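Local structure of methylaspartate ammonia-lyase (1KKO) at residues A63-D68 against L138-A143; W309-Q314 against T332-G337. The protein catalyses the reversible, magnesium-dependent elimination of ammonia from (2S,3S)-3-methyl-L-aspartate to give mesaconate. One frame throughout, in Å; residues are numbered along the deposited sequence.

Contact 1: residues A63-D68 against L138-A143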
loop_
_atom_site.group_PDB
_atom_site.type_symbol
_atom_site.label_atom_id
_atom_site.label_comp_id
_atom_site.label_asym_id
_atom_site.label_seq_id
_atom_site.Cartn_x
_atom_site.Cartn_y
_atom_site.Cartn_z
ATOM N N ALA A 63 1.004 -18.397 -18.227
ATOM C CA ALA A 63 0.789 -17.727 -16.948
ATOM C C ALA A 63 2.075 -17.064 -16.515
ATOM O O ALA A 63 3.159 -17.472 -16.906
ATOM C CB ALA A 63 0.328 -18.705 -15.895
ATOM N N VAL A 64 1.942 -16.023 -15.707
ATOM C CA VAL A 64 3.092 -15.323 -15.190
ATOM C C VAL A 64 3.053 -15.356 -13.684
ATOM O O VAL A 64 2.216 -14.715 -13.059
ATOM C CB VAL A 64 3.139 -13.860 -15.660
ATOM C CG1 VAL A 64 4.402 -13.192 -15.147
ATOM C CG2 VAL A 64 3.073 -13.799 -17.170
ATOM N N ALA A 65 3.979 -16.107 -13.099
ATOM C CA ALA A 65 4.103 -16.211 -11.643
ATOM C C ALA A 65 4.971 -15.075 -11.134
ATOM O O ALA A 65 5.931 -14.698 -11.790
ATOM C CB ALA A 65 4.701 -17.547 -11.276
ATOM N N VAL A 66 4.637 -14.559 -9.956
ATOM C CA VAL A 66 5.342 -13.417 -9.409
ATOM C C VAL A 66 5.776 -13.585 -7.960
ATOM O O VAL A 66 5.141 -14.285 -7.159
ATOM C CB VAL A 66 4.487 -12.117 -9.528
ATOM C CG1 VAL A 66 4.124 -11.848 -10.969
ATOM C CG2 VAL A 66 3.217 -12.191 -8.685
ATOM N N GLY A 67 6.883 -12.933 -7.647
ATOM C CA GLY A 67 7.399 -12.885 -6.295
ATOM C C GLY A 67 8.323 -11.696 -6.189
ATOM O O GLY A 67 8.871 -11.240 -7.186
ATOM N N ASP A 68 8.535 -11.194 -4.975
ATOM C CA ASP A 68 9.427 -10.059 -4.771
ATOM C C ASP A 68 10.522 -10.344 -3.765
ATOM O O ASP A 68 10.262 -10.741 -2.629
ATOM C CB ASP A 68 8.648 -8.844 -4.268
ATOM C CG ASP A 68 7.956 -8.075 -5.363
ATOM O OD1 ASP A 68 8.357 -8.187 -6.528
ATOM O OD2 ASP A 68 7.008 -7.321 -5.113
ATOM N N LEU A 138 8.134 -19.204 -7.126
ATOM C CA LEU A 138 8.053 -20.641 -7.376
ATOM C C LEU A 138 6.766 -21.235 -6.824
ATOM O O LEU A 138 6.205 -22.149 -7.433
ATOM C CB LEU A 138 9.277 -21.360 -6.811
ATOM C CG LEU A 138 10.543 -21.050 -7.606
ATOM C CD1 LEU A 138 11.758 -21.360 -6.771
ATOM C CD2 LEU A 138 10.567 -21.812 -8.929
ATOM N N LEU A 139 6.289 -20.726 -5.690
ATOM C CA LEU A 139 5.024 -21.162 -5.133
ATOM C C LEU A 139 3.894 -20.725 -6.048
ATOM O O LEU A 139 2.993 -21.492 -6.371
ATOM C CB LEU A 139 4.815 -20.594 -3.735
ATOM C CG LEU A 139 3.483 -20.983 -3.080
ATOM C CD1 LEU A 139 3.301 -22.493 -2.937
ATOM C CD2 LEU A 139 3.343 -20.314 -1.718
ATOM N N ASP A 140 3.956 -19.469 -6.485
ATOM C CA ASP A 140 2.957 -18.953 -7.397
ATOM C C ASP A 140 2.993 -19.745 -8.710
ATOM O O ASP A 140 1.935 -19.984 -9.307
ATOM C CB ASP A 140 3.214 -17.461 -7.651
ATOM C CG ASP A 140 1.997 -16.710 -8.134
ATOM O OD1 ASP A 140 0.863 -16.986 -7.657
ATOM O OD2 ASP A 140 2.154 -15.773 -8.949
ATOM N N ALA A 141 4.186 -20.139 -9.161
ATOM C CA ALA A 141 4.315 -20.933 -10.394
ATOM C C ALA A 141 3.627 -22.297 -10.272
ATOM O O ALA A 141 2.876 -22.697 -11.145
ATOM C CB ALA A 141 5.750 -21.101 -10.772
ATOM N N THR A 142 3.866 -22.990 -9.168
ATOM C CA THR A 142 3.236 -24.283 -8.951
ATOM C C THR A 142 1.726 -24.128 -8.924
ATOM O O THR A 142 0.986 -24.932 -9.508
ATOM C CB THR A 142 3.774 -24.893 -7.660
ATOM O OG1 THR A 142 5.176 -25.133 -7.812
ATOM C CG2 THR A 142 3.139 -26.258 -7.373
ATOM N N ALA A 143 1.252 -23.065 -8.285
ATOM C CA ALA A 143 -0.167 -22.767 -8.256
ATOM C C ALA A 143 -0.745 -22.551 -9.663
ATOM O O ALA A 143 -1.702 -23.213 -10.072
ATOM C CB ALA A 143 -0.421 -21.545 -7.393
#
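Asp140 swings its CG anti to its own backbone N (chi1 -158°), which carries the carboxylate off the helix and alongside the strand at Val66. Val66 in turn places CG2 between its backbone N and carbonyl carbon, and this methyl runs beside the carboxylate in the same direction, 3.7 Å from Asp140 OD2. The polar link is one bond, from Val66 N to Asp140 OD2 at 2.9 Å; it is nearly straight (163°) and uses the anti lone pair of that oxygen, the one turned away from OD1. OD1 forms a salt bridge with Lys150, and the buried carboxylate is held at both oxygens. Lys150 would be expected to favour the ionised form of Asp140.

One residue earlier, Ala65 points its CB toward the helix. This CB lies only 3.4 Å from Ala141 N and 3.7 Å from Ala141 CB, and these small side chains let strand and helix axes come within 6.4 Å. The two elements run close to antiparallel, at 159°. Ala65 and Gly67 are bonded through their backbones to Leu57 and Val55 of strand 47-59, whereas Val66 N is turned to the other edge and finds an aspartate instead of a further strand. Helix 128-146 thus packs along the outermost strand of a three-stranded antiparallel sheet, as in the N-terminal alpha+beta domain of the enolase superfamily.

Contact 2: residues W309-Q314 against T332-G337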
loop_
_atom_site.group_PDB
_atom_site.type_symbol
_atom_site.label_atom_id
_atom_site.label_comp_id
_atom_site.label_asym_id
_atom_site.label_seq_id
_atom_site.Cartn_x
_atom_site.Cartn_y
_atom_site.Cartn_z
ATOM N N TRP A 309 17.256 -11.508 17.361
ATOM C CA TRP A 309 18.102 -12.705 17.406
ATOM C C TRP A 309 17.349 -13.984 17.070
ATOM O O TRP A 309 17.933 -15.068 17.116
ATOM C CB TRP A 309 18.861 -12.820 18.735
ATOM C CG TRP A 309 19.660 -11.574 18.945
ATOM C CD1 TRP A 309 19.380 -10.568 19.807
ATOM C CD2 TRP A 309 20.806 -11.156 18.198
ATOM N NE1 TRP A 309 20.305 -9.559 19.679
ATOM C CE2 TRP A 309 21.193 -9.900 18.694
ATOM C CE3 TRP A 309 21.563 -11.733 17.183
ATOM C CZ2 TRP A 309 22.285 -9.202 18.190
ATOM C CZ3 TRP A 309 22.659 -11.039 16.693
ATOM C CH2 TRP A 309 23.003 -9.793 17.199
ATOM N N CYS A 310 16.072 -13.856 16.698
ATOM C CA CYS A 310 15.256 -14.995 16.300
ATOM C C CYS A 310 14.921 -14.781 14.831
ATOM O O CYS A 310 13.856 -14.284 14.500
ATOM C CB CYS A 310 14.009 -15.066 17.161
ATOM S SG CYS A 310 13.065 -16.567 16.883
ATOM N N ASN A 311 15.854 -15.153 13.956
ATOM C CA ASN A 311 15.753 -14.836 12.530
ATOM C C ASN A 311 15.377 -15.994 11.628
ATOM O O ASN A 311 14.418 -15.899 10.854
ATOM C CB ASN A 311 17.091 -14.275 12.024
ATOM C CG ASN A 311 17.533 -13.052 12.766
ATOM O OD1 ASN A 311 16.735 -12.160 13.072
ATOM N ND2 ASN A 311 18.835 -12.971 13.035
ATOM N N THR A 312 16.158 -17.069 11.695
ATOM C CA THR A 312 16.017 -18.202 10.801
ATOM C C THR A 312 15.085 -19.259 11.357
ATOM O O THR A 312 14.695 -19.227 12.528
ATOM C CB THR A 312 17.373 -18.878 10.595
ATOM O OG1 THR A 312 17.782 -19.454 11.843
ATOM C CG2 THR A 312 18.473 -17.863 10.214
ATOM N N TYR A 313 14.780 -20.234 10.511
ATOM C CA TYR A 313 13.999 -21.396 10.929
ATOM C C TYR A 313 14.640 -22.036 12.170
ATOM O O TYR A 313 13.960 -22.277 13.169
ATOM C CB TYR A 313 13.902 -22.439 9.799
ATOM C CG TYR A 313 13.346 -23.736 10.327
ATOM C CD1 TYR A 313 11.994 -23.895 10.530
ATOM C CD2 TYR A 313 14.183 -24.775 10.694
ATOM C CE1 TYR A 313 11.485 -25.058 11.066
ATOM C CE2 TYR A 313 13.679 -25.948 11.220
ATOM C CZ TYR A 313 12.326 -26.087 11.399
ATOM O OH TYR A 313 11.783 -27.244 11.949
ATOM N N GLN A 314 15.946 -22.287 12.128
ATOM C CA GLN A 314 16.599 -22.914 13.278
ATOM C C GLN A 314 16.540 -22.021 14.517
ATOM O O GLN A 314 16.369 -22.518 15.640
ATOM C CB GLN A 314 18.037 -23.310 12.962
ATOM C CG GLN A 314 18.689 -24.092 14.112
ATOM C CD GLN A 314 18.026 -25.436 14.367
ATOM O OE1 GLN A 314 17.826 -26.218 13.438
ATOM N NE2 GLN A 314 17.686 -25.711 15.625
ATOM N N THR A 332 9.206 -12.799 8.282
ATOM C CA THR A 332 9.263 -13.606 7.074
ATOM C C THR A 332 10.456 -13.423 6.134
ATOM O O THR A 332 11.025 -14.413 5.740
ATOM C CB THR A 332 7.927 -13.571 6.301
ATOM O OG1 THR A 332 7.629 -12.241 5.858
ATOM C CG2 THR A 332 6.747 -14.027 7.174
ATOM N N PRO A 333 10.888 -12.215 5.760
ATOM C CA PRO A 333 11.995 -12.146 4.793
ATOM C C PRO A 333 13.278 -12.765 5.336
ATOM O O PRO A 333 14.103 -13.256 4.581
ATOM C CB PRO A 333 12.163 -10.638 4.546
ATOM C CG PRO A 333 10.887 -10.027 4.982
ATOM C CD PRO A 333 10.434 -10.865 6.145
ATOM N N ASP A 334 13.444 -12.731 6.648
ATOM C CA ASP A 334 14.658 -13.247 7.261
ATOM C C ASP A 334 14.782 -14.767 7.243
ATOM O O ASP A 334 15.855 -15.292 7.520
ATOM C CB ASP A 334 14.757 -12.765 8.697
ATOM C CG ASP A 334 15.035 -11.288 8.813
ATOM O OD1 ASP A 334 15.763 -10.722 7.949
ATOM O OD2 ASP A 334 14.570 -10.640 9.771
ATOM N N LEU A 335 13.705 -15.458 6.916
ATOM C CA LEU A 335 13.742 -16.914 6.859
ATOM C C LEU A 335 14.196 -17.411 5.497
ATOM O O LEU A 335 14.372 -18.600 5.322
ATOM C CB LEU A 335 12.379 -17.521 7.187
ATOM C CG LEU A 335 12.081 -17.589 8.682
ATOM C CD1 LEU A 335 11.531 -16.277 9.207
ATOM C CD2 LEU A 335 11.148 -18.738 8.991
ATOM N N GLY A 336 14.399 -16.525 4.526
ATOM C CA GLY A 336 14.793 -16.976 3.196
ATOM C C GLY A 336 13.594 -17.565 2.459
ATOM O O GLY A 336 12.593 -16.898 2.280
ATOM N N GLY A 337 13.687 -18.803 2.010
ATOM C CA GLY A 337 12.584 -19.390 1.284
ATOM C C GLY A 337 11.349 -19.493 2.159
ATOM O O GLY A 337 11.427 -19.866 3.340
HETATM O O HOH W 1 14.207 -11.339 12.400
HETATM O O HOH W 2 15.412 -19.863 7.622
#
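Two neighbouring loops on the active-site side of a TIM barrel meet here, each following a strand of the parallel sheet: residues 309-314 come after strand 303-306, and the loop 332-337 after strand 327-330. Leu335 lays its aliphatic branch against the backbone carbonyl of Asn311, CD1 lying 3.3 Å and CG 3.6 Å from Asn311 O. Its CG stands anti to its own carbonyl carbon (chi1 -80°), which brings both atoms there. CG also approaches Tyr313 N, where helix 313-321 begins just after the N-cap residue Thr312. Water 1 joins the polar ends, 2.7 Å from both Asn311 OD1 and Asp334 OD2. Beyond the two loops, Asn311 ND2 is bonded to Gly78 O and Asp334 OD2 forms a salt bridge with Arg80. A second water accepts from Tyr313 N at 3.0 Å and donates to Leu335 O at 2.8 Å.

By nearest atoms, the side chain of Asp334 lies about 4 Å from that of the proton acceptor Lys331, and that of Asn311 about 6 Å from that of the magnesium ligand Asp307. Water 1 has more acceptors around it than protons, so it cannot donate to all of them at once, and Arg80 would help to balance the negative charge of Asp334.

In the fold
Both contacts are largely buried, but they share no helix or strand: the centre of contact 2 lies about 10 Å from the centre of the chain, that of contact 1 about 21 Å. Contact 1, in the N-terminal region away from the annotated sites, joins a strand to a helix by a direct side-chain-to-backbone bond and close alanine packing. Contact 2, in the barrel beside the catalytic centre, relies on a leucine laid against a backbone carbonyl and on bridging waters. Neither is isolated from the other region: Val66 touches Ile366 and Arg369 of barrel helix 365-378, while Gly78 and Arg80 reach contact 2. Leu408 of the second subunit packs on Val64; contact 2 is untouched by it.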